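Side-chain contact in leucine--trna ligase (Agrobacterium radiobacter, PDB 5AH5), which probably joins L-leucine to its cognate tRNA at the expense of ATP, as an aminoacyl-tRNA synthetase of the first class: residues B[714-717]-B[722-725]. Residues are numbered along the deposited sequence; the frame is centred on the assembly and turned at random.
Sequences LLAP and ISEE
S723 sets its small side chain against the backbone of A716, with OG 3.4 Å from A716 CA and CB 3.7 Å from the same atom. Alongside, the two beta carbons meet, A716 CB lying 3.9 Å from S723 CB; methyl against methylene lets the main chains come close, and the CA atoms of A716 and S723 are 5.2 Å apart. The branched L715 lays carbon beside the small serine. Its CG stands anti to the backbone N (chi1 -179°), which carries the branch toward the serine, and both CG and CD2 lie 3.7 Å from S723 OG. All of this is van der Waals packing: A716 N is 3.5 Å from S723 OG, but the angle is too poor for a hydrogen bond. The contact lies at the turn between two successive helices of the anticodon-binding domain, 701-715 and 720-729. With OG anti to the carbonyl carbon (chi1 -67°), the buried hydroxyl turns back to bond the carbonyl O of A719 four residues earlier, as serines in helices often do. Farther out, both segments are tied to other helices: I722 N bonds to D593 OD2 of helix 592-601, and P717 O to T59 OG1 of helix 48-66.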
ATOM      1  N   LEU B 714     -10.713  22.839  14.025  1.00 29.05           N
ATOM      2  CA  LEU B 714     -11.092  21.650  13.241  1.00 28.83           C
ATOM      3  C   LEU B 714     -10.605  21.700  11.763  1.00 25.03           C
ATOM      4  O   LEU B 714     -10.446  20.692  11.159  1.00 24.75           O
ATOM      5  CB  LEU B 714     -12.626  21.455  13.248  1.00 29.63           C
ATOM      6  CG  LEU B 714     -13.204  21.258  14.682  1.00 31.53           C
ATOM      7  CD1 LEU B 714     -14.754  21.368  14.671  1.00 31.75           C
ATOM      8  CD2 LEU B 714     -12.756  19.938  15.289  1.00 29.38           C
ATOM      9  N   LEU B 715     -10.524  22.886  11.202  1.00 22.31           N
ATOM     10  CA  LEU B 715     -10.175  23.132   9.843  1.00 24.41           C
ATOM     11  C   LEU B 715      -8.644  22.950   9.618  1.00 28.18           C
ATOM     12  O   LEU B 715      -8.261  22.553   8.546  1.00 26.93           O
ATOM     13  CB  LEU B 715     -10.579  24.567   9.449  1.00 23.18           C
ATOM     14  CG  LEU B 715     -10.287  24.967   8.043  1.00 25.76           C
ATOM     15  CD1 LEU B 715     -11.010  24.121   7.052  1.00 26.69           C
ATOM     16  CD2 LEU B 715     -10.495  26.464   7.815  1.00 29.22           C
ATOM     17  N   ALA B 716      -7.859  23.169  10.668  1.00 29.77           N
ATOM     18  CA  ALA B 716      -6.383  23.207  10.629  1.00 31.93           C
ATOM     19  C   ALA B 716      -5.677  22.056   9.973  1.00 29.02           C
ATOM     20  O   ALA B 716      -4.717  22.321   9.307  1.00 36.57           O
ATOM     21  CB  ALA B 716      -5.796  23.416  12.012  1.00 29.64           C
ATOM     22  N   PRO B 717      -6.103  20.805  10.210  1.00 28.32           N
ATOM     23  CA  PRO B 717      -5.493  19.696   9.567  1.00 26.52           C
ATOM     24  C   PRO B 717      -5.655  19.689   8.043  1.00 29.66           C
ATOM     25  O   PRO B 717      -4.748  19.151   7.342  1.00 27.47           O
ATOM     26  CB  PRO B 717      -6.182  18.487  10.183  1.00 27.08           C
ATOM     27  CG  PRO B 717      -6.677  18.914  11.509  1.00 27.01           C
ATOM     28  CD  PRO B 717      -7.000  20.368  11.316  1.00 30.86           C
ATOM     29  N   ILE B 722      -4.057  28.850   6.268  1.00 30.17           N
ATOM     30  CA  ILE B 722      -5.166  29.780   6.487  1.00 32.11           C
ATOM     31  C   ILE B 722      -5.638  29.706   7.933  1.00 26.41           C
ATOM     32  O   ILE B 722      -6.030  30.681   8.526  1.00 25.80           O
ATOM     33  CB  ILE B 722      -6.345  29.433   5.531  1.00 38.44           C
ATOM     34  CG1 ILE B 722      -6.201  30.262   4.255  1.00 45.06           C
ATOM     35  CG2 ILE B 722      -7.710  29.684   6.164  1.00 43.10           C
ATOM     36  CD1 ILE B 722      -6.816  29.621   3.007  1.00 45.10           C
ATOM     37  N   SER B 723      -5.623  28.536   8.493  1.00 29.06           N
ATOM     38  CA  SER B 723      -6.033  28.379   9.885  1.00 29.51           C
ATOM     39  C   SER B 723      -5.147  29.115  10.872  1.00 33.88           C
ATOM     40  O   SER B 723      -5.669  29.714  11.820  1.00 27.34           O
ATOM     41  CB  SER B 723      -6.124  26.920  10.239  1.00 30.47           C
ATOM     42  OG  SER B 723      -7.184  26.346   9.498  1.00 30.81           O
ATOM     43  N   GLU B 724      -3.820  29.067  10.658  1.00 28.83           N
ATOM     44  CA  GLU B 724      -2.900  29.814  11.472  1.00 28.71           C
ATOM     45  C   GLU B 724      -3.157  31.274  11.261  1.00 28.86           C
ATOM     46  O   GLU B 724      -3.124  32.026  12.220  1.00 34.39           O
ATOM     47  CB  GLU B 724      -1.402  29.517  11.152  1.00 26.20           C
ATOM     48  CG  GLU B 724      -0.934  28.115  11.480  1.00 28.43           C
ATOM     49  CD  GLU B 724      -0.950  27.732  12.960  1.00 31.63           C
ATOM     50  OE1 GLU B 724      -1.202  28.624  13.772  1.00 30.24           O
ATOM     51  OE2 GLU B 724      -0.803  26.505  13.315  1.00 30.37           O
ATOM     52  N   GLU B 725      -3.419  31.686  10.022  1.00 25.75           N
ATOM     53  CA  GLU B 725      -3.603  33.100   9.757  1.00 29.71           C
ATOM     54  C   GLU B 725      -4.807  33.603  10.592  1.00 32.76           C
ATOM     55  O   GLU B 725      -4.742  34.638  11.232  1.00 30.91           O
ATOM     56  CB  GLU B 725      -3.893  33.320   8.252  1.00 32.43           C
ATOM     57  CG  GLU B 725      -3.976  34.766   7.766  1.00 32.27           C
ATOM     58  CD  GLU B 725      -2.622  35.429   7.540  1.00 38.97           C
ATOM     59  OE1 GLU B 725      -1.554  34.762   7.583  1.00 38.70           O
ATOM     60  OE2 GLU B 725      -2.632  36.634   7.253  1.00 44.92           O
TER